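Probable mRNA-capping enzyme (Acanthamoeba polyphaga mimivirus, PDB 3BGY) removes the terminal phosphate from the 5'-triphosphate end of mRNA through its tunnel-type triphosphatase domain, the first activity of a multifunctional viral capping enzyme. Local coordinates at residues Gly33-Ile45 with Trp140-Leu152. Residues are numbered along the deposited sequence; the frame is centred on the assembly and turned at random. Where two conformers were deposited one is given.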
loop_
_atom_site.group_PDB
_atom_site.type_symbol
_atom_site.label_atom_id
_atom_site.label_comp_id
_atom_site.label_asym_id
_atom_site.label_seq_id
_atom_site.Cartn_x
_atom_site.Cartn_y
_atom_site.Cartn_z
ATOM N N GLY A 33 15.741 0.817 10.328
ATOM C CA GLY A 33 15.876 0.734 8.891
ATOM C C GLY A 33 15.763 2.076 8.206
ATOM O O GLY A 33 15.412 3.095 8.822
ATOM N N ASP A 34 16.142 2.088 6.938
ATOM C CA ASP A 34 16.060 3.301 6.151
ATOM C C ASP A 34 14.709 3.389 5.455
ATOM O O ASP A 34 13.945 4.346 5.647
ATOM C CB ASP A 34 17.166 3.307 5.094
ATOM C CG ASP A 34 18.559 3.247 5.699
ATOM O OD1 ASP A 34 18.758 3.832 6.783
ATOM O OD2 ASP A 34 19.447 2.614 5.083
ATOM N N ASN A 35 14.389 2.330 4.723
ATOM C CA ASN A 35 13.171 2.294 3.926
ATOM C C ASN A 35 12.225 1.141 4.236
ATOM O O ASN A 35 11.448 0.688 3.384
ATOM C CB ASN A 35 13.554 2.284 2.447
ATOM C CG ASN A 35 14.291 3.550 2.018
ATOM O OD1 ASN A 35 13.798 4.673 2.195
ATOM N ND2 ASN A 35 15.462 3.367 1.444
ATOM N N LEU A 36 12.265 0.682 5.476
ATOM C CA LEU A 36 11.342 -0.369 5.893
ATOM C C LEU A 36 10.027 0.290 6.317
ATOM O O LEU A 36 10.017 1.415 6.837
ATOM C CB LEU A 36 11.934 -1.197 7.038
ATOM C CG LEU A 36 13.150 -2.074 6.727
ATOM C CD1 LEU A 36 13.726 -2.645 8.022
ATOM C CD2 LEU A 36 12.770 -3.211 5.799
ATOM N N GLU A 37 8.918 -0.361 5.977
ATOM C CA GLU A 37 7.571 0.116 6.322
ATOM C C GLU A 37 6.972 -0.958 7.184
ATOM O O GLU A 37 7.356 -2.107 7.050
ATOM C CB GLU A 37 6.728 0.320 5.076
ATOM C CG GLU A 37 7.242 1.452 4.148
ATOM C CD GLU A 37 7.488 2.810 4.836
ATOM O OE1 GLU A 37 6.787 3.168 5.814
ATOM O OE2 GLU A 37 8.404 3.531 4.383
ATOM N N PHE A 38 6.076 -0.586 8.089
ATOM C CA PHE A 38 5.459 -1.553 8.996
ATOM C C PHE A 38 3.955 -1.354 8.824
ATOM O O PHE A 38 3.414 -0.275 9.093
ATOM C CB PHE A 38 5.924 -1.268 10.425
ATOM C CG PHE A 38 5.451 -2.274 11.440
ATOM C CD1 PHE A 38 4.147 -2.209 11.956
ATOM C CD2 PHE A 38 6.317 -3.255 11.916
ATOM C CE1 PHE A 38 3.697 -3.093 12.944
ATOM C CE2 PHE A 38 5.879 -4.169 12.926
ATOM C CZ PHE A 38 4.567 -4.076 13.432
ATOM N N GLU A 39 3.268 -2.463 8.557
ATOM C CA GLU A 39 1.850 -2.420 8.253
ATOM C C GLU A 39 1.083 -3.577 8.872
ATOM O O GLU A 39 1.597 -4.699 8.890
ATOM C CB GLU A 39 1.765 -2.516 6.706
ATOM C CG GLU A 39 0.446 -2.839 6.042
ATOM C CD GLU A 39 0.567 -2.949 4.520
ATOM O OE1 GLU A 39 0.903 -1.938 3.869
ATOM O OE2 GLU A 39 0.310 -4.043 3.979
ATOM N N VAL A 40 -0.100 -3.285 9.406
ATOM C CA VAL A 40 -0.972 -4.364 9.900
ATOM C C VAL A 40 -2.130 -4.373 8.905
ATOM O O VAL A 40 -2.848 -3.395 8.785
ATOM C CB VAL A 40 -1.481 -4.145 11.318
ATOM C CG1 VAL A 40 -2.305 -5.377 11.762
ATOM C CG2 VAL A 40 -0.310 -3.973 12.274
ATOM N N SER A 41 -2.298 -5.494 8.203
ATOM C CA SER A 41 -3.341 -5.629 7.186
ATOM C C SER A 41 -4.527 -6.408 7.757
ATOM O O SER A 41 -4.351 -7.510 8.281
ATOM C CB SER A 41 -2.763 -6.338 5.939
ATOM O OG SER A 41 -3.779 -6.646 4.991
ATOM N N PHE A 42 -5.715 -5.803 7.697
ATOM C CA PHE A 42 -6.938 -6.430 8.206
ATOM C C PHE A 42 -7.597 -7.195 7.088
ATOM O O PHE A 42 -7.782 -6.660 6.005
ATOM C CB PHE A 42 -7.895 -5.394 8.786
ATOM C CG PHE A 42 -7.414 -4.768 10.050
ATOM C CD1 PHE A 42 -6.405 -3.793 10.031
ATOM C CD2 PHE A 42 -7.942 -5.184 11.295
ATOM C CE1 PHE A 42 -5.909 -3.229 11.252
ATOM C CE2 PHE A 42 -7.438 -4.612 12.524
ATOM C CZ PHE A 42 -6.428 -3.644 12.477
ATOM N N LYS A 43 -7.895 -8.471 7.332
ATOM C CA LYS A 43 -8.505 -9.302 6.293
ATOM C C LYS A 43 -10.030 -9.325 6.359
ATOM O O LYS A 43 -10.620 -8.830 7.301
ATOM C CB LYS A 43 -7.938 -10.733 6.359
ATOM C CG LYS A 43 -6.394 -10.821 6.360
ATOM C CD LYS A 43 -5.770 -10.119 5.151
ATOM C CE LYS A 43 -4.264 -10.127 5.181
ATOM N NZ LYS A 43 -3.671 -9.290 4.101
ATOM N N ASN A 44 -10.650 -9.852 5.290
ATOM C CA ASN A 44 -12.113 -9.987 5.161
ATOM C C ASN A 44 -12.882 -8.693 5.221
ATOM O O ASN A 44 -13.853 -8.570 5.971
ATOM C CB ASN A 44 -12.674 -10.966 6.201
ATOM C CG ASN A 44 -12.120 -12.346 6.050
ATOM O OD1 ASN A 44 -11.746 -12.760 4.955
ATOM N ND2 ASN A 44 -12.051 -13.075 7.163
ATOM N N ILE A 45 -12.332 -7.661 4.575
ATOM C CA ILE A 45 -13.014 -6.375 4.536
ATOM C C ILE A 45 -13.847 -6.354 3.248
ATOM O O ILE A 45 -13.313 -6.570 2.153
ATOM C CB ILE A 45 -12.010 -5.191 4.522
ATOM C CG1 ILE A 45 -11.082 -5.245 5.758
ATOM C CG2 ILE A 45 -12.781 -3.852 4.414
ATOM C CD1 ILE A 45 -11.768 -5.283 7.099
ATOM N N TRP A 140 -6.929 -14.113 14.974
ATOM C CA TRP A 140 -7.325 -12.735 14.641
ATOM C C TRP A 140 -7.035 -12.583 13.160
ATOM O O TRP A 140 -5.967 -12.960 12.683
ATOM C CB TRP A 140 -6.552 -11.693 15.448
ATOM C CG TRP A 140 -6.856 -11.753 16.906
ATOM C CD1 TRP A 140 -6.278 -12.590 17.818
ATOM C CD2 TRP A 140 -7.790 -10.955 17.627
ATOM N NE1 TRP A 140 -6.782 -12.360 19.061
ATOM C CE2 TRP A 140 -7.714 -11.359 18.987
ATOM C CE3 TRP A 140 -8.679 -9.923 17.269
ATOM C CZ2 TRP A 140 -8.498 -10.771 20.000
ATOM C CZ3 TRP A 140 -9.471 -9.323 18.281
ATOM C CH2 TRP A 140 -9.366 -9.755 19.635
ATOM N N ALA A 141 -7.983 -12.008 12.436
ATOM C CA ALA A 141 -7.863 -11.862 10.987
ATOM C C ALA A 141 -6.977 -10.691 10.522
ATOM O O ALA A 141 -7.446 -9.741 9.871
ATOM C CB ALA A 141 -9.267 -11.775 10.370
ATOM N N ILE A 142 -5.698 -10.765 10.892
ATOM C CA ILE A 142 -4.699 -9.757 10.506
ATOM C C ILE A 142 -3.361 -10.352 10.229
ATOM O O ILE A 142 -3.060 -11.478 10.666
ATOM C CB ILE A 142 -4.412 -8.689 11.624
ATOM C CG1 ILE A 142 -4.202 -9.332 12.998
ATOM C CG2 ILE A 142 -5.464 -7.659 11.640
ATOM C CD1 ILE A 142 -3.654 -8.399 14.055
ATOM N N THR A 143 -2.578 -9.633 9.427
ATOM C CA THR A 143 -1.205 -10.018 9.169
ATOM C C THR A 143 -0.350 -8.817 9.526
ATOM O O THR A 143 -0.827 -7.692 9.456
ATOM C CB THR A 143 -0.903 -10.487 7.734
ATOM O OG1 THR A 143 -1.199 -9.462 6.781
ATOM C CG2 THR A 143 -1.685 -11.741 7.398
ATOM N N ILE A 144 0.864 -9.059 10.010
ATOM C CA ILE A 144 1.765 -7.954 10.354
ATOM C C ILE A 144 2.878 -8.096 9.312
ATOM O O ILE A 144 3.450 -9.172 9.150
ATOM C CB ILE A 144 2.406 -8.124 11.763
ATOM C CG1 ILE A 144 1.400 -8.564 12.838
ATOM C CG2 ILE A 144 3.134 -6.865 12.160
ATOM C CD1 ILE A 144 0.408 -7.552 13.291
ATOM N N LYS A 145 3.236 -7.007 8.638
ATOM C CA LYS A 145 4.237 -7.087 7.588
ATOM C C LYS A 145 5.219 -5.952 7.654
ATOM O O LYS A 145 4.838 -4.821 7.960
ATOM C CB LYS A 145 3.528 -7.022 6.214
ATOM C CG LYS A 145 4.380 -7.199 4.934
ATOM C CD LYS A 145 3.562 -6.817 3.692
ATOM C CE LYS A 145 4.274 -7.164 2.383
ATOM N NZ LYS A 145 3.545 -6.638 1.184
ATOM N N SER A 146 6.478 -6.293 7.437
ATOM C CA SER A 146 7.515 -5.295 7.358
ATOM C C SER A 146 8.035 -5.523 5.955
ATOM O O SER A 146 8.102 -6.678 5.503
ATOM C CB SER A 146 8.623 -5.542 8.377
ATOM O OG SER A 146 9.487 -4.418 8.460
ATOM N N THR A 147 8.183 -4.438 5.199
ATOM C CA THR A 147 8.758 -4.553 3.869
ATOM C C THR A 147 9.582 -3.349 3.452
ATOM O O THR A 147 9.320 -2.223 3.895
ATOM C CB THR A 147 7.679 -4.910 2.810
ATOM O OG1 THR A 147 8.311 -5.322 1.594
ATOM C CG2 THR A 147 6.723 -3.768 2.571
ATOM N N GLU A 148 10.564 -3.610 2.594
ATOM C CA GLU A 148 11.461 -2.572 2.093
ATOM C C GLU A 148 10.889 -1.961 0.830
ATOM O O GLU A 148 10.652 -2.666 -0.149
ATOM C CB GLU A 148 12.824 -3.181 1.817
ATOM C CG GLU A 148 13.906 -2.184 1.479
ATOM C CD GLU A 148 15.216 -2.858 1.058
ATOM O OE1 GLU A 148 15.288 -4.108 1.028
ATOM O OE2 GLU A 148 16.168 -2.125 0.784
ATOM N N GLU A 149 10.696 -0.642 0.854
ATOM C CA GLU A 149 10.133 0.078 -0.265
ATOM C C GLU A 149 10.988 1.310 -0.411
ATOM O O GLU A 149 10.899 2.238 0.391
ATOM C CB GLU A 149 8.656 0.455 0.006
ATOM C CG GLU A 149 7.702 -0.766 0.130
ATOM C CD GLU A 149 6.222 -0.420 0.128
ATOM O OE1 GLU A 149 5.780 0.350 -0.753
ATOM O OE2 GLU A 149 5.495 -0.952 0.997
ATOM N N ILE A 150 11.792 1.333 -1.469
ATOM C CA ILE A 150 12.701 2.456 -1.704
ATOM C C ILE A 150 12.066 3.482 -2.627
ATOM O O ILE A 150 11.793 3.188 -3.788
ATOM C CB ILE A 150 14.042 1.920 -2.290
ATOM C CG1 ILE A 150 14.622 0.858 -1.351
ATOM C CG2 ILE A 150 15.040 3.089 -2.514
ATOM C CD1 ILE A 150 15.877 0.150 -1.853
ATOM N N PRO A 151 11.866 4.720 -2.138
ATOM C CA PRO A 151 11.247 5.735 -2.996
ATOM C C PRO A 151 12.286 6.359 -3.902
ATOM O O PRO A 151 13.438 6.550 -3.507
ATOM C CB PRO A 151 10.737 6.783 -1.990
ATOM C CG PRO A 151 10.836 6.113 -0.654
ATOM C CD PRO A 151 12.036 5.242 -0.773
ATOM N N LEU A 152 11.896 6.586 -5.148
ATOM C CA LEU A 152 12.776 7.247 -6.104
ATOM C C LEU A 152 12.191 8.641 -6.164
ATOM O O LEU A 152 11.047 8.807 -6.582
ATOM C CB LEU A 152 12.722 6.559 -7.469
ATOM C CG LEU A 152 13.584 5.321 -7.687
ATOM C CD1 LEU A 152 12.937 4.085 -7.070
ATOM C CD2 LEU A 152 13.762 5.133 -9.186
HETATM O O HOH W 1 16.620 0.336 1.788
HETATM O O HOH W 2 9.680 3.753 2.157
HETATM O O HOH W 3 0.438 -6.812 6.727
HETATM O O HOH W 4 3.625 -0.961 3.865
HETATM O O HOH W 5 -9.973 -8.220 9.830
HETATM O O HOH W 6 -0.859 -10.206 4.203
#
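Strands 36-42 and 142-152 run antiparallel, their directions 149° apart. Glu37, Glu39 and Ser41 form hydrogen-bonded pairs with Thr147, Lys145 and Thr143; at the ends single bonds continue the pattern, Glu149 N to Asn35 O and Lys43 N to Ala141 O.

Phe38, Val40, Phe42, Ile142, Ile144 and Ser146 share one face, covered by helices 17-32 and 221-235. There Ile142 lays CG2 over a face of the Phe42 ring in a CH-pi contact, 3.8 Å from the ring centroid. Its CG1 is lodged between backbone N and carbonyl carbon (chi1 47°), which leaves CG2 beside the backbone N and directed over the ring face. Ile144 splits its branches: CG2 meets the outer end of the Phe38 ring, 3.4 Å from CZ, while CD1 lies 3.8 Å from Val40 CG2.

Glu37, Glu39, Ser41, Thr143, Lys145 and Thr147 line the other face. Lys43, bent at chi2 (-56°), reaches back to Ser41 and Thr143, its CE 3.5 Å from Thr143 OG1. Its NZ gives a hydrogen bond of 2.8 Å to Ser41 OG and another to a water that also bonds Thr143 OG1. A further water donates to both Glu37 OE2 and Glu149 O. Glu39 OE2 lies 5.0 Å from Lys145 NZ, forming no salt bridge, though the lysine's charge may partly offset the carboxylates of Glu39 and Glu214.

Flanked by strands 208-215 and 122-136, the pair belongs to the closed antiparallel barrel of tunnel triphosphatases, its polar face toward the tunnel; Glu37 and Glu39, with Glu212 and Glu214 next door, are consistent with the Glu-x-Glu pattern through which such enzymes hold a metal ion.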